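Local coordinates for protein spindle pole body component (Chaetomium thermophilum, PDB 6L82) that probably binds gamma-tubulin at microtubule minus ends as the GCP5 member of the TUBGCP family, here represented by an N-terminal helical fragment, at residues Gln59-Gly64 and Leu102-Ala107; Glu67-Ser70 and Ala76-Asp79. All coordinates share one frame; numbering follows the deposited sequence.

Contact 1 of 2, residues Gln59-Gly64 and Leu102-Ala107; sequences QDRLNG and LLLELA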
loop_
_atom_site.group_PDB
_atom_site.type_symbol
_atom_site.label_atom_id
_atom_site.label_comp_id
_atom_site.label_asym_id
_atom_site.label_seq_id
_atom_site.Cartn_x
_atom_site.Cartn_y
_atom_site.Cartn_z
ATOM N N GLN A 59 -8.179 -2.763 -14.238
ATOM C CA GLN A 59 -8.230 -4.067 -14.899
ATOM C C GLN A 59 -7.401 -4.059 -16.171
ATOM O O GLN A 59 -6.764 -5.067 -16.504
ATOM C CB GLN A 59 -9.676 -4.474 -15.209
ATOM C CG GLN A 59 -10.573 -4.637 -13.969
ATOM C CD GLN A 59 -10.234 -5.862 -13.114
ATOM O OE1 GLN A 59 -9.771 -6.888 -13.625
ATOM N NE2 GLN A 59 -10.476 -5.758 -11.799
ATOM N N ASP A 60 -7.377 -2.926 -16.877
ATOM C CA ASP A 60 -6.542 -2.813 -18.064
ATOM C C ASP A 60 -5.065 -2.912 -17.704
ATOM O O ASP A 60 -4.291 -3.556 -18.420
ATOM C CB ASP A 60 -6.846 -1.503 -18.794
ATOM C CG ASP A 60 -6.160 -1.409 -20.147
ATOM O OD1 ASP A 60 -6.595 -2.108 -21.087
ATOM O OD2 ASP A 60 -5.198 -0.620 -20.276
ATOM N N ARG A 61 -4.652 -2.318 -16.583
ATOM C CA ARG A 61 -3.246 -2.437 -16.208
ATOM C C ARG A 61 -2.919 -3.859 -15.764
ATOM O O ARG A 61 -1.814 -4.354 -16.004
ATOM C CB ARG A 61 -2.892 -1.439 -15.108
ATOM C CG ARG A 61 -2.841 0.025 -15.551
ATOM C CD ARG A 61 -2.774 0.998 -14.334
ATOM N NE ARG A 61 -1.472 1.003 -13.656
ATOM C CZ ARG A 61 -1.148 1.806 -12.639
ATOM N NH1 ARG A 61 -2.024 2.681 -12.160
ATOM N NH2 ARG A 61 0.059 1.730 -12.094
ATOM N N LEU A 62 -3.864 -4.534 -15.110
ATOM C CA LEU A 62 -3.634 -5.930 -14.767
ATOM C C LEU A 62 -3.606 -6.805 -16.020
ATOM O O LEU A 62 -2.842 -7.778 -16.090
ATOM C CB LEU A 62 -4.700 -6.406 -13.785
ATOM C CG LEU A 62 -4.709 -5.686 -12.431
ATOM C CD1 LEU A 62 -5.957 -6.059 -11.657
ATOM C CD2 LEU A 62 -3.475 -6.025 -11.624
ATOM N N ASN A 63 -4.416 -6.470 -17.027
ATOM C CA ASN A 63 -4.364 -7.211 -18.288
ATOM C C ASN A 63 -3.016 -7.025 -18.977
ATOM O O ASN A 63 -2.404 -7.996 -19.432
ATOM C CB ASN A 63 -5.516 -6.790 -19.205
ATOM C CG ASN A 63 -6.861 -7.312 -18.712
ATOM O OD1 ASN A 63 -6.914 -8.279 -17.959
ATOM N ND2 ASN A 63 -7.947 -6.677 -19.135
ATOM N N GLY A 64 -2.520 -5.790 -19.033
ATOM C CA GLY A 64 -1.231 -5.545 -19.663
ATOM C C GLY A 64 -0.066 -6.209 -18.949
ATOM O O GLY A 64 0.918 -6.595 -19.587
ATOM N N LEU A 102 -3.564 0.467 -5.434
ATOM C CA LEU A 102 -2.413 0.643 -4.554
ATOM C C LEU A 102 -1.293 -0.319 -4.920
ATOM O O LEU A 102 -0.123 0.083 -4.989
ATOM C CB LEU A 102 -2.838 0.436 -3.089
ATOM C CG LEU A 102 -1.693 0.377 -2.075
ATOM C CD1 LEU A 102 -1.013 1.742 -1.948
ATOM C CD2 LEU A 102 -2.168 -0.119 -0.706
ATOM N N LEU A 103 -1.629 -1.595 -5.171
ATOM C CA LEU A 103 -0.593 -2.560 -5.550
ATOM C C LEU A 103 -0.007 -2.229 -6.918
ATOM O O LEU A 103 1.213 -2.315 -7.108
ATOM C CB LEU A 103 -1.133 -3.996 -5.532
ATOM C CG LEU A 103 -1.788 -4.457 -4.221
ATOM C CD1 LEU A 103 -2.260 -5.900 -4.314
ATOM C CD2 LEU A 103 -0.845 -4.254 -3.020
ATOM N N LEU A 104 -0.851 -1.838 -7.878
ATOM C CA LEU A 104 -0.330 -1.387 -9.169
ATOM C C LEU A 104 0.663 -0.241 -8.993
ATOM O O LEU A 104 1.698 -0.201 -9.670
ATOM C CB LEU A 104 -1.473 -0.971 -10.095
ATOM C CG LEU A 104 -2.397 -2.100 -10.529
ATOM C CD1 LEU A 104 -3.636 -1.579 -11.217
ATOM C CD2 LEU A 104 -1.628 -2.996 -11.475
ATOM N N GLU A 105 0.383 0.682 -8.059
ATOM C CA GLU A 105 1.284 1.815 -7.849
ATOM C C GLU A 105 2.591 1.398 -7.188
ATOM O O GLU A 105 3.605 2.072 -7.372
ATOM C CB GLU A 105 0.602 2.888 -7.007
ATOM C CG GLU A 105 -0.496 3.639 -7.744
ATOM C CD GLU A 105 0.008 4.320 -8.999
ATOM O OE1 GLU A 105 -0.570 4.076 -10.075
ATOM O OE2 GLU A 105 0.980 5.102 -8.907
ATOM N N LEU A 106 2.598 0.310 -6.415
ATOM C CA LEU A 106 3.828 -0.175 -5.794
ATOM C C LEU A 106 4.504 -1.290 -6.587
ATOM O O LEU A 106 5.569 -1.766 -6.178
ATOM C CB LEU A 106 3.544 -0.650 -4.355
ATOM C CG LEU A 106 3.042 0.443 -3.390
ATOM C CD1 LEU A 106 2.650 -0.110 -2.007
ATOM C CD2 LEU A 106 4.075 1.540 -3.227
ATOM N N ALA A 107 3.935 -1.702 -7.718
ATOM C CA ALA A 107 4.463 -2.855 -8.430
ATOM C C ALA A 107 5.885 -2.590 -8.908
ATOM O O ALA A 107 6.248 -1.459 -9.225
ATOM C CB ALA A 107 3.563 -3.198 -9.619
#
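Arg61 and Leu62 of helix 55-71 meet Leu104 and Glu105 near the C-terminal end of helix 96-106, a helix-helix packing contact in the all-helical N-terminal fragment of GCP5. The short helical segments run 45° apart with axes 10.9 Å from each other, a wide spacing that is bridged by side chains.

The apolar part centres on Leu104, whose CB is directed toward the partner helix and whose two methyls both make contact. Its CD2 meets CD2 of Leu62 at 3.6 Å, the two leucine side chains crossing at about a right angle. CD1 of Leu104 touches the aliphatic stem of Arg61, 4.0 Å from its CB, where the two side chains cross obliquely. Leu62 and Leu104 are both buried, whereas Arg61 and Glu105 flank them at the partly exposed side. Around this contact Glu105 and its leucine neighbours Leu102, Leu103 and Leu106 also pack on apolar side chains of the other protein's chain.

The polar part is a salt bridge. The Arg61 chain, bent at chi3 (73°), brings NH1 and NH2 end-on to a single oxygen, OE1 of Glu105, which lies in the guanidinium plane although the carboxylate is turned 78° from it. Replacing Arg61 with an alanine would probably leave the Glu105 carboxylate without this positive mate and bare one side of Leu104. OE2 of Glu105 sits near an acidic side chain of the other protein's chain, a like-charge proximity that the arginine may ease. NH1 gives the shorter bond to OE1, 2.9 Å, while CB of Leu104 touches one guanidinium face, 3.7 Å from NH2.

Contact 2 of 2, residues Glu67-Ser70 and Ala76-Asp79; sequences ERFS and ALAD
Phe69 and Ala78 bring the two helical segments close, their CA atoms 5.5 Å apart, near the turn where helix 55-71 gives way to helix 75-88. Phe69 is central to the side-chain packing. Leu77 lays its CD2 methyl over the ring centre in a CH-pi contact, 3.6 Å from the centroid and 13° off the normal. CE1 and CZ of Phe69 are the ring atoms nearest this methyl. With CG anti to its carbonyl carbon (chi1 -70°), Phe69 directs the ring past Ala78 to reach Leu77. This is a helical hairpin, two successive helices joined by a short connection, and the small side chain of Ala78 is consistent with the close approach: its CB lies 3.9 Å from CB of Phe69. Ser70 meets the same methyl from another direction, about a right angle away, with OG 3.6 Å from CB of Ala78. The hydroxyl is hydrogen-bonded to the backbone O of Glu66, one turn earlier in its own helix, and meets the alanine methyl in van der Waals contact. Phe69 and Leu77 also pack on apolar side chains of the other protein's chain.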
loop_
_atom_site.group_PDB
_atom_site.type_symbol
_atom_site.label_atom_id
_atom_site.label_comp_id
_atom_site.label_asym_id
_atom_site.label_seq_id
_atom_site.Cartn_x
_atom_site.Cartn_y
_atom_site.Cartn_z
ATOM N N GLU A 67 -0.135 -9.837 -20.065
ATOM C CA GLU A 67 0.448 -9.902 -21.403
ATOM C C GLU A 67 1.959 -9.767 -21.340
ATOM O O GLU A 67 2.682 -10.501 -22.020
ATOM C CB GLU A 67 -0.118 -8.797 -22.299
ATOM C CG GLU A 67 -1.301 -9.196 -23.148
ATOM C CD GLU A 67 -1.836 -8.039 -23.988
ATOM O OE2 GLU A 67 -2.930 -7.517 -23.671
ATOM N N ARG A 68 2.459 -8.825 -20.531
ATOM C CA ARG A 68 3.901 -8.613 -20.495
ATOM C C ARG A 68 4.622 -9.824 -19.914
ATOM O O ARG A 68 5.668 -10.230 -20.423
ATOM C CB ARG A 68 4.238 -7.360 -19.699
ATOM C CG ARG A 68 5.691 -7.350 -19.244
ATOM C CD ARG A 68 6.312 -5.994 -19.371
ATOM N NE ARG A 68 5.712 -5.029 -18.458
ATOM C CZ ARG A 68 6.112 -4.836 -17.208
ATOM N NH1 ARG A 68 7.112 -5.558 -16.712
ATOM N NH2 ARG A 68 5.517 -3.913 -16.460
ATOM N N PHE A 69 4.089 -10.404 -18.842
ATOM C CA PHE A 69 4.687 -11.611 -18.284
ATOM C C PHE A 69 4.851 -12.692 -19.347
ATOM O O PHE A 69 5.887 -13.360 -19.410
ATOM C CB PHE A 69 3.828 -12.131 -17.139
ATOM C CG PHE A 69 3.859 -11.272 -15.920
ATOM C CD1 PHE A 69 4.975 -10.506 -15.617
ATOM C CD2 PHE A 69 2.764 -11.228 -15.069
ATOM C CE1 PHE A 69 5.000 -9.708 -14.484
ATOM C CE2 PHE A 69 2.783 -10.433 -13.937
ATOM C CZ PHE A 69 3.903 -9.674 -13.641
ATOM N N SER A 70 3.833 -12.878 -20.195
ATOM C CA SER A 70 3.880 -13.945 -21.194
ATOM C C SER A 70 4.933 -13.653 -22.254
ATOM O O SER A 70 5.705 -14.538 -22.642
ATOM C CB SER A 70 2.508 -14.124 -21.850
ATOM O OG SER A 70 1.454 -14.025 -20.910
ATOM N N ALA A 76 3.759 -18.526 -16.370
ATOM C CA ALA A 76 3.258 -18.995 -15.081
ATOM C C ALA A 76 2.846 -17.824 -14.202
ATOM O O ALA A 76 1.768 -17.831 -13.601
ATOM C CB ALA A 76 4.318 -19.848 -14.386
ATOM N N LEU A 77 3.686 -16.792 -14.141
ATOM C CA LEU A 77 3.334 -15.581 -13.405
ATOM C C LEU A 77 2.051 -14.952 -13.945
ATOM O O LEU A 77 1.215 -14.473 -13.168
ATOM C CB LEU A 77 4.494 -14.587 -13.465
ATOM C CG LEU A 77 4.666 -13.692 -12.243
ATOM C CD1 LEU A 77 5.080 -14.512 -11.016
ATOM C CD2 LEU A 77 5.674 -12.603 -12.531
ATOM N N ALA A 78 1.872 -14.947 -15.274
ATOM C CA ALA A 78 0.617 -14.461 -15.853
ATOM C C ALA A 78 -0.571 -15.298 -15.385
ATOM O O ALA A 78 -1.624 -14.751 -15.035
ATOM C CB ALA A 78 0.692 -14.471 -17.382
ATOM N N ASP A 79 -0.436 -16.634 -15.413
ATOM C CA ASP A 79 -1.528 -17.499 -14.961
ATOM C C ASP A 79 -1.818 -17.285 -13.479
ATOM O O ASP A 79 -2.986 -17.226 -13.066
ATOM C CB ASP A 79 -1.197 -18.970 -15.219
ATOM C CG ASP A 79 -1.144 -19.319 -16.702
ATOM O OD1 ASP A 79 -1.687 -18.550 -17.527
ATOM O OD2 ASP A 79 -0.573 -20.384 -17.036
#

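Overall arrangement
Helix 55-71 is common to both contacts, with their centres 13 Å apart. Its earlier part, 59-64, faces helix 96-106 in contact 1; its later part, 67-70, faces helix 75-88 in contact 2. Along the chain both segments of contact 2 lie between the two segments of contact 1: the hairpin of 55-71 and 75-88 is local in sequence, and the next helix, 96-106, returns to the same partner. Helix 55-71 thus contacts both helices that follow it, within the helical fragment. Contact 1 lies nearer the chain's centre, at 10 Å against 21 Å, and both contacts include residues that pack against the other protein of the assembly.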